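Local coordinates for DUF917 domain-containing protein (Chromobacterium violaceum, PDB 2O3I) that is of unknown function but, with S-methyl-thiohydantoin desulfurase-like N- and C-terminal domains, is probably an enzyme, at residues C18-I29 with Q329-L337; C293-A304 with L313-Y322. The protein carries 2 engineered substitutions. All blocks are in the same frame, centred on the assembly; numbering follows the deposited sequence.

Contact 1: C18-I29 with Q329-L337; sequences CFFGSGGGGTMI and QHVFSNGDL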
ATOM      1  N   CYS A  18      10.367  28.682  -1.799  1.00 20.20           N
ATOM      2  CA  CYS A  18      11.540  27.848  -2.040  1.00 21.75           C
ATOM      3  C   CYS A  18      12.586  28.160  -0.968  1.00 23.33           C
ATOM      4  O   CYS A  18      13.174  27.249  -0.380  1.00 25.39           O
ATOM      5  CB  CYS A  18      12.113  28.124  -3.437  1.00 21.62           C
ATOM      6  SG  CYS A  18      13.644  27.199  -3.850  1.00 23.55           S
ATOM      7  N   PHE A  19      12.814  29.445  -0.711  1.00 21.50           N
ATOM      8  CA  PHE A  19      13.779  29.835   0.304  1.00 23.01           C
ATOM      9  C   PHE A  19      13.326  29.361   1.691  1.00 23.99           C
ATOM     10  O   PHE A  19      14.147  28.957   2.508  1.00 25.08           O
ATOM     11  CB  PHE A  19      13.983  31.356   0.309  1.00 23.26           C
ATOM     12  CG  PHE A  19      15.046  31.816   1.270  1.00 25.01           C
ATOM     13  CD1 PHE A  19      16.393  31.612   0.986  1.00 23.83           C
ATOM     14  CD2 PHE A  19      14.697  32.397   2.490  1.00 23.64           C
ATOM     15  CE1 PHE A  19      17.378  31.975   1.905  1.00 23.86           C
ATOM     16  CE2 PHE A  19      15.674  32.760   3.412  1.00 23.14           C
ATOM     17  CZ  PHE A  19      17.016  32.547   3.122  1.00 24.77           C
ATOM     18  N   PHE A  20      12.023  29.403   1.961  1.00 23.36           N
ATOM     19  CA  PHE A  20      11.517  28.956   3.259  1.00 23.92           C
ATOM     20  C   PHE A  20      11.349  27.432   3.289  1.00 23.35           C
ATOM     21  O   PHE A  20      10.899  26.870   4.292  1.00 26.29           O
ATOM     22  CB  PHE A  20      10.167  29.628   3.592  1.00 23.00           C
ATOM     23  CG  PHE A  20      10.282  31.097   3.938  1.00 22.61           C
ATOM     24  CD1 PHE A  20      11.054  31.512   5.019  1.00 20.72           C
ATOM     25  CD2 PHE A  20       9.630  32.065   3.172  1.00 21.80           C
ATOM     26  CE1 PHE A  20      11.184  32.870   5.333  1.00 21.18           C
ATOM     27  CE2 PHE A  20       9.753  33.423   3.477  1.00 23.51           C
ATOM     28  CZ  PHE A  20      10.535  33.825   4.563  1.00 21.65           C
ATOM     29  N   GLY A  21      11.720  26.768   2.199  1.00 19.67           N
ATOM     30  CA  GLY A  21      11.587  25.324   2.136  1.00 21.17           C
ATOM     31  C   GLY A  21      12.749  24.533   2.722  1.00 21.74           C
ATOM     32  O   GLY A  21      12.716  23.299   2.740  1.00 21.34           O
ATOM     33  N   SER A  22      13.767  25.237   3.210  1.00 22.03           N
ATOM     34  CA  SER A  22      14.951  24.606   3.797  1.00 22.37           C
ATOM     35  C   SER A  22      15.551  23.546   2.860  1.00 22.89           C
ATOM     36  O   SER A  22      15.888  22.441   3.290  1.00 22.11           O
ATOM     37  CB  SER A  22      14.598  23.974   5.149  1.00 21.09           C
ATOM     38  OG  SER A  22      15.758  23.487   5.812  1.00 22.07           O
ATOM     39  N   GLY A  23      15.662  23.889   1.579  1.00 21.87           N
ATOM     40  CA  GLY A  23      16.234  22.977   0.604  1.00 24.38           C
ATOM     41  C   GLY A  23      15.269  22.011  -0.062  1.00 26.07           C
ATOM     42  O   GLY A  23      15.556  21.497  -1.145  1.00 26.26           O
ATOM     43  N   GLY A  24      14.140  21.740   0.585  1.00 24.30           N
ATOM     44  CA  GLY A  24      13.165  20.839   0.000  1.00 24.59           C
ATOM     45  C   GLY A  24      11.893  21.574  -0.396  1.00 26.95           C
ATOM     46  O   GLY A  24      11.934  22.753  -0.759  1.00 26.43           O
ATOM     47  N   GLY A  25      10.759  20.880  -0.342  1.00 25.90           N
ATOM     48  CA  GLY A  25       9.495  21.512  -0.688  1.00 27.67           C
ATOM     49  C   GLY A  25       9.099  21.518  -2.159  1.00 27.55           C
ATOM     50  O   GLY A  25       8.158  22.211  -2.542  1.00 25.71           O
ATOM     51  N   GLY A  26       9.807  20.753  -2.986  1.00 27.02           N
ATOM     52  CA  GLY A  26       9.482  20.704  -4.400  1.00 26.61           C
ATOM     53  C   GLY A  26      10.286  21.711  -5.193  1.00 27.98           C
ATOM     54  O   GLY A  26      10.584  22.794  -4.700  1.00 29.55           O
ATOM     55  N   THR A  27      10.628  21.359  -6.427  1.00 29.02           N
ATOM     56  CA  THR A  27      11.416  22.233  -7.292  1.00 30.41           C
ATOM     57  C   THR A  27      10.599  23.376  -7.864  1.00 30.70           C
ATOM     58  O   THR A  27       9.390  23.246  -8.089  1.00 28.75           O
ATOM     59  CB  THR A  27      12.000  21.473  -8.492  1.00 30.23           C
ATOM     60  OG1 THR A  27      10.933  21.093  -9.369  1.00 29.57           O
ATOM     61  CG2 THR A  27      12.745  20.221  -8.032  1.00 31.96           C
HETATM   62  N   MSE A  28      11.269  24.498  -8.097  1.00 30.43           N
HETATM   63  CA  MSE A  28      10.622  25.658  -8.681  1.00 31.96           C
HETATM   64  C   MSE A  28      10.277  25.276 -10.114  1.00 31.20           C
HETATM   65  O   MSE A  28       9.322  25.782 -10.701  1.00 31.03           O
HETATM   66  CB  MSE A  28      11.572  26.856  -8.666  1.00 35.05           C
HETATM   67  CG  MSE A  28      11.819  27.427  -7.284  1.00 38.50           C
HETATM   68 SE   MSE A  28      13.286  28.688  -7.261  1.00 47.97          SE
HETATM   69  CE  MSE A  28      12.408  30.234  -8.009  1.00 47.68           C
ATOM     70  N   ILE A  29      11.062  24.358 -10.664  1.00 30.20           N
ATOM     71  CA  ILE A  29      10.856  23.889 -12.023  1.00 29.38           C
ATOM     72  C   ILE A  29       9.445  23.342 -12.200  1.00 28.32           C
ATOM     73  O   ILE A  29       8.712  23.764 -13.093  1.00 26.21           O
ATOM     74  CB  ILE A  29      11.874  22.800 -12.370  1.00 31.26           C
ATOM     75  CG1 ILE A  29      13.291  23.333 -12.104  1.00 33.91           C
ATOM     76  CG2 ILE A  29      11.689  22.365 -13.822  1.00 32.56           C
ATOM     77  CD1 ILE A  29      14.410  22.311 -12.262  1.00 35.39           C
ATOM     78  N   GLN A 329      18.590  34.057 -10.398  1.00 42.10           N
ATOM     79  CA  GLN A 329      18.021  33.195  -9.371  1.00 39.03           C
ATOM     80  C   GLN A 329      18.922  33.166  -8.144  1.00 35.79           C
ATOM     81  O   GLN A 329      20.078  32.758  -8.217  1.00 35.18           O
ATOM     82  CB  GLN A 329      17.829  31.779  -9.922  1.00 39.53           C
ATOM     83  CG  GLN A 329      16.984  30.868  -9.036  1.00 42.63           C
ATOM     84  CD  GLN A 329      15.634  31.473  -8.691  1.00 43.87           C
ATOM     85  OE1 GLN A 329      14.873  31.871  -9.574  1.00 46.38           O
ATOM     86  NE2 GLN A 329      15.329  31.541  -7.399  1.00 45.03           N
ATOM     87  N   HIS A 330      18.374  33.600  -7.014  1.00 34.51           N
ATOM     88  CA  HIS A 330      19.109  33.651  -5.757  1.00 31.28           C
ATOM     89  C   HIS A 330      18.821  32.462  -4.849  1.00 29.48           C
ATOM     90  O   HIS A 330      19.689  32.054  -4.074  1.00 27.30           O
ATOM     91  CB  HIS A 330      18.770  34.946  -5.012  1.00 31.50           C
ATOM     92  CG  HIS A 330      19.091  36.191  -5.783  1.00 35.30           C
ATOM     93  ND1 HIS A 330      20.369  36.508  -6.193  1.00 35.11           N
ATOM     94  CD2 HIS A 330      18.298  37.203  -6.215  1.00 35.29           C
ATOM     95  CE1 HIS A 330      20.351  37.659  -6.842  1.00 35.07           C
ATOM     96  NE2 HIS A 330      19.106  38.100  -6.869  1.00 38.24           N
ATOM     97  N   VAL A 331      17.604  31.921  -4.943  1.00 28.28           N
ATOM     98  CA  VAL A 331      17.187  30.789  -4.111  1.00 26.56           C
ATOM     99  C   VAL A 331      16.973  29.482  -4.885  1.00 27.98           C
ATOM    100  O   VAL A 331      16.408  29.461  -5.981  1.00 24.01           O
ATOM    101  CB  VAL A 331      15.902  31.132  -3.309  1.00 24.43           C
ATOM    102  CG1 VAL A 331      16.141  32.382  -2.486  1.00 24.12           C
ATOM    103  CG2 VAL A 331      14.705  31.324  -4.253  1.00 22.73           C
ATOM    104  N   PHE A 332      17.431  28.386  -4.288  1.00 30.16           N
ATOM    105  CA  PHE A 332      17.336  27.074  -4.910  1.00 30.57           C
ATOM    106  C   PHE A 332      17.033  25.981  -3.896  1.00 30.84           C
ATOM    107  O   PHE A 332      17.483  26.035  -2.751  1.00 30.14           O
ATOM    108  CB  PHE A 332      18.668  26.700  -5.569  1.00 31.86           C
ATOM    109  CG  PHE A 332      19.058  27.562  -6.728  1.00 33.19           C
ATOM    110  CD1 PHE A 332      18.827  27.131  -8.034  1.00 34.73           C
ATOM    111  CD2 PHE A 332      19.700  28.778  -6.523  1.00 33.80           C
ATOM    112  CE1 PHE A 332      19.230  27.898  -9.123  1.00 35.97           C
ATOM    113  CE2 PHE A 332      20.110  29.558  -7.603  1.00 35.38           C
ATOM    114  CZ  PHE A 332      19.876  29.118  -8.907  1.00 37.33           C
ATOM    115  N   SER A 333      16.271  24.984  -4.329  1.00 30.47           N
ATOM    116  CA  SER A 333      15.996  23.830  -3.487  1.00 29.86           C
ATOM    117  C   SER A 333      17.120  22.894  -3.929  1.00 28.65           C
ATOM    118  O   SER A 333      17.726  23.111  -4.979  1.00 27.44           O
ATOM    119  CB  SER A 333      14.647  23.193  -3.832  1.00 29.55           C
ATOM    120  OG  SER A 333      14.708  22.529  -5.084  1.00 30.53           O
ATOM    121  N   ASN A 334      17.409  21.867  -3.147  1.00 29.05           N
ATOM    122  CA  ASN A 334      18.462  20.932  -3.522  1.00 30.31           C
ATOM    123  C   ASN A 334      18.213  20.383  -4.927  1.00 31.36           C
ATOM    124  O   ASN A 334      19.149  20.207  -5.709  1.00 30.12           O
ATOM    125  CB  ASN A 334      18.537  19.801  -2.503  1.00 28.50           C
ATOM    126  CG  ASN A 334      19.061  20.277  -1.164  1.00 31.15           C
ATOM    127  OD1 ASN A 334      18.478  19.995  -0.116  1.00 30.98           O
ATOM    128  ND2 ASN A 334      20.173  21.009  -1.194  1.00 28.61           N
ATOM    129  N   GLY A 335      16.952  20.119  -5.248  1.00 30.84           N
ATOM    130  CA  GLY A 335      16.643  19.623  -6.574  1.00 34.06           C
ATOM    131  C   GLY A 335      16.972  20.673  -7.630  1.00 35.53           C
ATOM    132  O   GLY A 335      17.492  20.347  -8.702  1.00 36.30           O
ATOM    133  N   ASP A 336      16.682  21.936  -7.329  1.00 34.30           N
ATOM    134  CA  ASP A 336      16.946  23.016  -8.272  1.00 35.11           C
ATOM    135  C   ASP A 336      18.433  23.255  -8.541  1.00 36.01           C
ATOM    136  O   ASP A 336      18.798  23.726  -9.619  1.00 35.14           O
ATOM    137  CB  ASP A 336      16.294  24.318  -7.792  1.00 33.67           C
ATOM    138  CG  ASP A 336      14.781  24.291  -7.907  1.00 32.51           C
ATOM    139  OD1 ASP A 336      14.103  24.389  -6.862  1.00 29.96           O
ATOM    140  OD2 ASP A 336      14.270  24.171  -9.041  1.00 32.92           O
ATOM    141  N   LEU A 337      19.288  22.940  -7.572  1.00 37.40           N
ATOM    142  CA  LEU A 337      20.728  23.132  -7.755  1.00 39.69           C
ATOM    143  C   LEU A 337      21.327  22.184  -8.786  1.00 40.24           C
ATOM    144  O   LEU A 337      22.290  22.536  -9.455  1.00 42.20           O
ATOM    145  CB  LEU A 337      21.487  22.971  -6.433  1.00 40.19           C
ATOM    146  CG  LEU A 337      21.487  24.138  -5.442  1.00 40.51           C
ATOM    147  CD1 LEU A 337      22.385  23.783  -4.269  1.00 41.33           C
ATOM    148  CD2 LEU A 337      21.987  25.410  -6.114  1.00 40.90           C
TER
HETATM  149  O   HOH W   1      15.077  19.284  -3.070  1.00 29.90           O

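Contact 2: C293-A304 with L313-Y322; sequences CTVLYQNESLLA and LATAPDAISY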
ATOM      1  N   CYS A 293      32.223  23.292   3.864  1.00 42.27           N
ATOM      2  CA  CYS A 293      30.921  23.201   4.498  1.00 39.03           C
ATOM      3  C   CYS A 293      30.115  22.170   3.730  1.00 37.48           C
ATOM      4  O   CYS A 293      30.045  22.210   2.500  1.00 35.08           O
ATOM      5  CB  CYS A 293      30.189  24.544   4.457  1.00 38.69           C
ATOM      6  SG  CYS A 293      28.488  24.453   5.088  1.00 35.84           S
ATOM      7  N   THR A 294      29.511  21.244   4.458  1.00 35.52           N
ATOM      8  CA  THR A 294      28.710  20.212   3.829  1.00 35.26           C
ATOM      9  C   THR A 294      27.290  20.258   4.372  1.00 33.94           C
ATOM     10  O   THR A 294      27.071  20.210   5.582  1.00 32.11           O
ATOM     11  CB  THR A 294      29.308  18.821   4.088  1.00 35.36           C
ATOM     12  OG1 THR A 294      30.707  18.843   3.772  1.00 35.40           O
ATOM     13  CG2 THR A 294      28.613  17.774   3.230  1.00 32.60           C
ATOM     14  N   VAL A 295      26.328  20.378   3.468  1.00 33.57           N
ATOM     15  CA  VAL A 295      24.930  20.409   3.858  1.00 33.42           C
ATOM     16  C   VAL A 295      24.333  19.052   3.484  1.00 34.53           C
ATOM     17  O   VAL A 295      24.315  18.677   2.312  1.00 36.02           O
ATOM     18  CB  VAL A 295      24.180  21.549   3.130  1.00 31.28           C
ATOM     19  CG1 VAL A 295      22.702  21.540   3.509  1.00 27.92           C
ATOM     20  CG2 VAL A 295      24.805  22.885   3.490  1.00 27.92           C
ATOM     21  N   LEU A 296      23.873  18.307   4.484  1.00 35.41           N
ATOM     22  CA  LEU A 296      23.297  16.991   4.243  1.00 36.89           C
ATOM     23  C   LEU A 296      21.793  17.094   4.044  1.00 38.34           C
ATOM     24  O   LEU A 296      21.107  17.811   4.780  1.00 39.37           O
ATOM     25  CB  LEU A 296      23.601  16.060   5.417  1.00 39.25           C
ATOM     26  CG  LEU A 296      25.065  15.934   5.848  1.00 41.69           C
ATOM     27  CD1 LEU A 296      25.150  14.954   7.014  1.00 42.16           C
ATOM     28  CD2 LEU A 296      25.931  15.466   4.684  1.00 41.31           C
ATOM     29  N   TYR A 297      21.274  16.367   3.059  1.00 37.87           N
ATOM     30  CA  TYR A 297      19.846  16.415   2.785  1.00 38.76           C
ATOM     31  C   TYR A 297      19.252  15.099   2.304  1.00 40.00           C
ATOM     32  O   TYR A 297      19.939  14.278   1.702  1.00 40.74           O
ATOM     33  CB  TYR A 297      19.557  17.482   1.726  1.00 37.13           C
ATOM     34  CG  TYR A 297      20.079  17.143   0.341  1.00 38.02           C
ATOM     35  CD1 TYR A 297      21.397  17.432  -0.026  1.00 38.59           C
ATOM     36  CD2 TYR A 297      19.256  16.523  -0.601  1.00 37.49           C
ATOM     37  CE1 TYR A 297      21.881  17.113  -1.304  1.00 38.54           C
ATOM     38  CE2 TYR A 297      19.727  16.198  -1.875  1.00 38.80           C
ATOM     39  CZ  TYR A 297      21.039  16.494  -2.219  1.00 39.97           C
ATOM     40  OH  TYR A 297      21.506  16.160  -3.467  1.00 39.09           O
ATOM     41  N   GLN A 298      17.971  14.903   2.594  1.00 41.74           N
ATOM     42  CA  GLN A 298      17.243  13.731   2.123  1.00 43.43           C
ATOM     43  C   GLN A 298      16.672  14.365   0.854  1.00 43.34           C
ATOM     44  O   GLN A 298      16.995  13.972  -0.269  1.00 45.87           O
ATOM     45  CB  GLN A 298      16.138  13.369   3.097  1.00 44.35           C
ATOM     46  N   ASN A 299      15.825  15.363   1.069  1.00 40.79           N
ATOM     47  CA  ASN A 299      15.242  16.182   0.012  1.00 38.87           C
ATOM     48  C   ASN A 299      15.522  17.546   0.616  1.00 36.07           C
ATOM     49  O   ASN A 299      16.168  18.408   0.016  1.00 34.97           O
ATOM     50  CB  ASN A 299      13.730  15.979  -0.115  1.00 41.73           C
ATOM     51  CG  ASN A 299      13.370  14.792  -0.989  1.00 45.25           C
ATOM     52  OD1 ASN A 299      13.916  14.623  -2.081  1.00 47.87           O
ATOM     53  ND2 ASN A 299      12.434  13.971  -0.521  1.00 45.23           N
ATOM     54  N   GLU A 300      15.053  17.698   1.850  1.00 31.47           N
ATOM     55  CA  GLU A 300      15.241  18.912   2.617  1.00 29.57           C
ATOM     56  C   GLU A 300      16.637  18.880   3.215  1.00 27.89           C
ATOM     57  O   GLU A 300      17.182  17.812   3.480  1.00 25.94           O
ATOM     58  CB  GLU A 300      14.225  18.984   3.762  1.00 27.33           C
ATOM     59  CG  GLU A 300      12.775  19.243   3.364  1.00 27.20           C
ATOM     60  CD  GLU A 300      12.151  18.132   2.535  1.00 25.91           C
ATOM     61  OE1 GLU A 300      12.289  16.945   2.905  1.00 25.29           O
ATOM     62  OE2 GLU A 300      11.504  18.455   1.514  1.00 27.20           O
ATOM     63  N   SER A 301      17.219  20.052   3.424  1.00 26.68           N
ATOM     64  CA  SER A 301      18.526  20.123   4.045  1.00 26.97           C
ATOM     65  C   SER A 301      18.260  19.956   5.540  1.00 26.51           C
ATOM     66  O   SER A 301      17.363  20.593   6.087  1.00 27.94           O
ATOM     67  CB  SER A 301      19.177  21.471   3.749  1.00 25.77           C
ATOM     68  OG  SER A 301      19.441  21.583   2.362  1.00 27.51           O
ATOM     69  N   LEU A 302      19.036  19.100   6.194  1.00 25.31           N
ATOM     70  CA  LEU A 302      18.839  18.824   7.610  1.00 25.36           C
ATOM     71  C   LEU A 302      20.024  19.170   8.512  1.00 26.73           C
ATOM     72  O   LEU A 302      19.848  19.449   9.698  1.00 26.03           O
ATOM     73  CB  LEU A 302      18.470  17.348   7.774  1.00 23.58           C
ATOM     74  CG  LEU A 302      17.203  16.937   7.016  1.00 23.76           C
ATOM     75  CD1 LEU A 302      17.121  15.423   6.923  1.00 22.97           C
ATOM     76  CD2 LEU A 302      15.973  17.509   7.719  1.00 20.85           C
ATOM     77  N   LEU A 303      21.228  19.137   7.955  1.00 28.47           N
ATOM     78  CA  LEU A 303      22.422  19.464   8.716  1.00 30.65           C
ATOM     79  C   LEU A 303      23.449  20.206   7.871  1.00 32.10           C
ATOM     80  O   LEU A 303      23.490  20.064   6.647  1.00 31.50           O
ATOM     81  CB  LEU A 303      23.083  18.200   9.263  1.00 34.39           C
ATOM     82  CG  LEU A 303      22.289  17.237  10.142  1.00 37.37           C
ATOM     83  CD1 LEU A 303      21.503  16.267   9.272  1.00 37.74           C
ATOM     84  CD2 LEU A 303      23.264  16.473  11.026  1.00 38.29           C
ATOM     85  N   ALA A 304      24.275  20.998   8.546  1.00 33.43           N
ATOM     86  CA  ALA A 304      25.343  21.754   7.908  1.00 35.76           C
ATOM     87  C   ALA A 304      26.598  21.502   8.742  1.00 36.67           C
ATOM     88  O   ALA A 304      26.627  21.787   9.944  1.00 35.58           O
ATOM     89  CB  ALA A 304      25.006  23.245   7.881  1.00 37.43           C
ATOM     90  N   LEU A 313      27.048  23.052  12.310  1.00 31.74           N
ATOM     91  CA  LEU A 313      26.783  24.488  12.283  1.00 31.29           C
ATOM     92  C   LEU A 313      25.314  24.762  12.584  1.00 30.35           C
ATOM     93  O   LEU A 313      24.975  25.732  13.269  1.00 28.14           O
ATOM     94  CB  LEU A 313      27.126  25.066  10.909  1.00 34.32           C
ATOM     95  CG  LEU A 313      28.597  25.235  10.537  1.00 33.26           C
ATOM     96  CD1 LEU A 313      28.704  25.562   9.062  1.00 34.35           C
ATOM     97  CD2 LEU A 313      29.212  26.344  11.376  1.00 34.04           C
ATOM     98  N   ALA A 314      24.448  23.904  12.055  1.00 27.95           N
ATOM     99  CA  ALA A 314      23.013  24.033  12.264  1.00 29.87           C
ATOM    100  C   ALA A 314      22.344  22.684  12.086  1.00 30.02           C
ATOM    101  O   ALA A 314      22.894  21.778  11.463  1.00 29.69           O
ATOM    102  CB  ALA A 314      22.413  25.047  11.287  1.00 27.81           C
ATOM    103  N   THR A 315      21.141  22.564  12.626  1.00 30.60           N
ATOM    104  CA  THR A 315      20.400  21.323  12.552  1.00 30.91           C
ATOM    105  C   THR A 315      18.914  21.629  12.543  1.00 30.46           C
ATOM    106  O   THR A 315      18.482  22.635  13.103  1.00 28.58           O
ATOM    107  CB  THR A 315      20.735  20.446  13.778  1.00 33.14           C
ATOM    108  OG1 THR A 315      22.102  20.030  13.699  1.00 38.13           O
ATOM    109  CG2 THR A 315      19.846  19.237  13.845  1.00 35.01           C
ATOM    110  N   ALA A 316      18.142  20.771  11.885  1.00 29.21           N
ATOM    111  CA  ALA A 316      16.696  20.930  11.845  1.00 30.18           C
ATOM    112  C   ALA A 316      16.269  20.776  13.300  1.00 28.21           C
ATOM    113  O   ALA A 316      16.973  20.139  14.082  1.00 28.29           O
ATOM    114  CB  ALA A 316      16.068  19.838  10.988  1.00 29.84           C
ATOM    115  N   PRO A 317      15.101  21.312  13.680  1.00 27.55           N
ATOM    116  CA  PRO A 317      14.099  22.055  12.908  1.00 26.98           C
ATOM    117  C   PRO A 317      14.533  23.352  12.233  1.00 25.40           C
ATOM    118  O   PRO A 317      13.833  23.852  11.361  1.00 25.83           O
ATOM    119  CB  PRO A 317      12.985  22.281  13.926  1.00 26.44           C
ATOM    120  CG  PRO A 317      13.743  22.430  15.212  1.00 26.69           C
ATOM    121  CD  PRO A 317      14.736  21.287  15.110  1.00 27.19           C
ATOM    122  N   ASP A 318      15.671  23.909  12.626  1.00 25.67           N
ATOM    123  CA  ASP A 318      16.123  25.139  11.988  1.00 25.66           C
ATOM    124  C   ASP A 318      16.273  24.907  10.489  1.00 25.63           C
ATOM    125  O   ASP A 318      16.806  23.882  10.057  1.00 23.99           O
ATOM    126  CB  ASP A 318      17.466  25.615  12.557  1.00 25.45           C
ATOM    127  CG  ASP A 318      17.359  26.120  13.984  1.00 27.23           C
ATOM    128  OD1 ASP A 318      16.244  26.484  14.418  1.00 25.61           O
ATOM    129  OD2 ASP A 318      18.402  26.173  14.666  1.00 28.34           O
ATOM    130  N   ALA A 319      15.796  25.862   9.700  1.00 25.62           N
ATOM    131  CA  ALA A 319      15.895  25.755   8.255  1.00 24.68           C
ATOM    132  C   ALA A 319      17.313  26.095   7.808  1.00 23.28           C
ATOM    133  O   ALA A 319      18.003  26.899   8.435  1.00 21.28           O
ATOM    134  CB  ALA A 319      14.901  26.694   7.587  1.00 23.78           C
ATOM    135  N   ILE A 320      17.732  25.472   6.714  1.00 22.16           N
ATOM    136  CA  ILE A 320      19.048  25.684   6.138  1.00 21.97           C
ATOM    137  C   ILE A 320      18.757  26.008   4.692  1.00 22.75           C
ATOM    138  O   ILE A 320      18.151  25.201   3.984  1.00 24.25           O
ATOM    139  CB  ILE A 320      19.901  24.403   6.258  1.00 21.54           C
ATOM    140  CG1 ILE A 320      20.226  24.159   7.733  1.00 20.61           C
ATOM    141  CG2 ILE A 320      21.173  24.528   5.434  1.00 17.71           C
ATOM    142  CD1 ILE A 320      20.724  22.755   8.044  1.00 19.77           C
ATOM    143  N   SER A 321      19.159  27.198   4.258  1.00 22.74           N
ATOM    144  CA  SER A 321      18.887  27.622   2.889  1.00 25.95           C
ATOM    145  C   SER A 321      20.058  28.307   2.211  1.00 25.20           C
ATOM    146  O   SER A 321      20.841  29.009   2.848  1.00 25.92           O
ATOM    147  CB  SER A 321      17.679  28.566   2.855  1.00 25.83           C
ATOM    148  OG  SER A 321      16.515  27.905   3.297  1.00 29.44           O
ATOM    149  N   TYR A 322      20.146  28.116   0.902  1.00 25.22           N
ATOM    150  CA  TYR A 322      21.217  28.703   0.118  1.00 25.30           C
ATOM    151  C   TYR A 322      20.814  30.078  -0.392  1.00 25.72           C
ATOM    152  O   TYR A 322      19.623  30.402  -0.502  1.00 24.12           O
ATOM    153  CB  TYR A 322      21.533  27.832  -1.102  1.00 23.40           C
ATOM    154  CG  TYR A 322      21.696  26.358  -0.823  1.00 26.35           C
ATOM    155  CD1 TYR A 322      22.739  25.888  -0.025  1.00 26.95           C
ATOM    156  CD2 TYR A 322      20.799  25.431  -1.355  1.00 26.73           C
ATOM    157  CE1 TYR A 322      22.882  24.529   0.237  1.00 27.45           C
ATOM    158  CE2 TYR A 322      20.931  24.072  -1.101  1.00 26.07           C
ATOM    159  CZ  TYR A 322      21.971  23.628  -0.302  1.00 27.77           C
ATOM    160  OH  TYR A 322      22.086  22.291  -0.020  1.00 27.59           O
TER
HETATM  161  O   HOH W   2      16.914  21.631   8.457  1.00 15.90           O
HETATM  162  O   HOH W   3      19.294  24.170   1.706  1.00 19.83           O

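Contact 1: C18-I29 with Q329-L337
The carboxylate of Asp336 lies against the start of helix 28-35, where Met28 N reaches Asp336 OD1 at 3.1 Å and nearly straight (164°), on the syn lone pair of that oxygen; OD2 is a weak second acceptor. Ser333 OG comes to Asp336 OD1 from above the carboxylate plane, 50° out of it, and donates at 2.6 Å. Two donors thus grip one oxygen of a buried acid, whose charge probably suits the amino end of that helix. In the Gln329 amide, NE2 touches the methyl CE of Met28, a selenomethionine, at 3.3 Å; the bend of that side chain at its third torsion (chi3 78°) brings CE there. The same NE2 donates to Val331 O at 2.7 Å, which, with Arg32 NH2 bonded to Gln329 OE1, helps to fix the rotation of the amide, while Gln329 CG sits over one face of the Phe332 ring, 3.4 Å above its plane. The Phe19 side chain crosses Val331 at about a right angle, with CD1 3.6 Å from Val331 CG1.

Ser333 and Asp336 also form a capping box, Asp336 N donating to Ser333 OG at 3.0 Å. The glycine-rich turn offers Gly23 O to Asn334 N at 2.8 Å, on an in-plane lone pair, and a water joins the same carbonyl to Gly335 N.

Helix 225-237 covers the apolar side, Leu232 meeting Phe19 and Leu236 meeting Val331. Gln15 of helix 10-19 packs on both Met28 and Val331, and Ser22 OG takes a hydrogen bond from Ile320 N of strand 319-324.

Contact 2: C293-A304 with L313-Y322
This is a beta hairpin whose returning chain folds back across its own first strand, in the antiparallel sheet, branched or curled, of the C-terminal half of the chain. Leu303 and Thr315 form its antiparallel non-hydrogen-bonded pair. On one flank Leu313 N meets Ala304 O at 2.7 Å, nearly along the C=O axis; on the other Ala316 N bonds Leu302 O at 3.1 Å, with the donor tilted 17° from the carbonyl plane. Thr315 CA adds a C-H...O contact to that same Leu302 O.

Past the cis peptide before Pro317, strand 319-322 runs across strand 301-304 at 86°, the two axes coming within 6.5 Å. Ile320 fills the crossing. Its CG1 stands anti to the carbonyl carbon and the chain continues extended (chi2 164°), so that CD1 reaches 3.7 Å from Leu303 N, while Ile320 CG2 slides alongside Val295 CG1 at 3.9 Å. Val295 CG2 touches the edge of the Tyr322 ring, 4.1 Å from CE1. Beyond it the Tyr322 hydroxyl comes within 3.6 Å of Ser301 OG, and the side-chain amide of Asn334 lies beside both, probably hydrogen-bonded to them. One water lies over a face of the Tyr322 ring and joins Ser301 OG to Ile320 O; a second donates to both Ser301 O and Asp318 O. The two waters thus link Ser301 to the chain that crosses it, one through its hydroxyl and one through its carbonyl. On the face carrying Leu303 and Thr315, Leu377 of helix 367-379 packs on both.

Within 293-304 the partners of Leu296 are Leu302 and Leu303 together, a classic beta bulge, a device that accentuates the twist of an antiparallel pair, here in the hairpin's first strand where the later strand crosses it nearly at right angles.

Overall arrangement
From the N terminus, the chain leaves helix 10-19 through the glycine-rich loop into helix 28-35, and some 300 residues pass before 329-337 returns to close contact 1. That long loop takes in all but the first strand of the mixed sheet and most of the antiparallel one, and contact 2, a short hairpin closure, is nested inside it. Strand 319-324 leads on to helix 334-337, so the second segment of contact 2 runs almost directly into that of contact 1. The two contacts also touch: Phe19 O meets Ser321 OG, and Gly24 CA packs against Glu300 OE2. Together they tie the N-terminal family region to the C-terminal one.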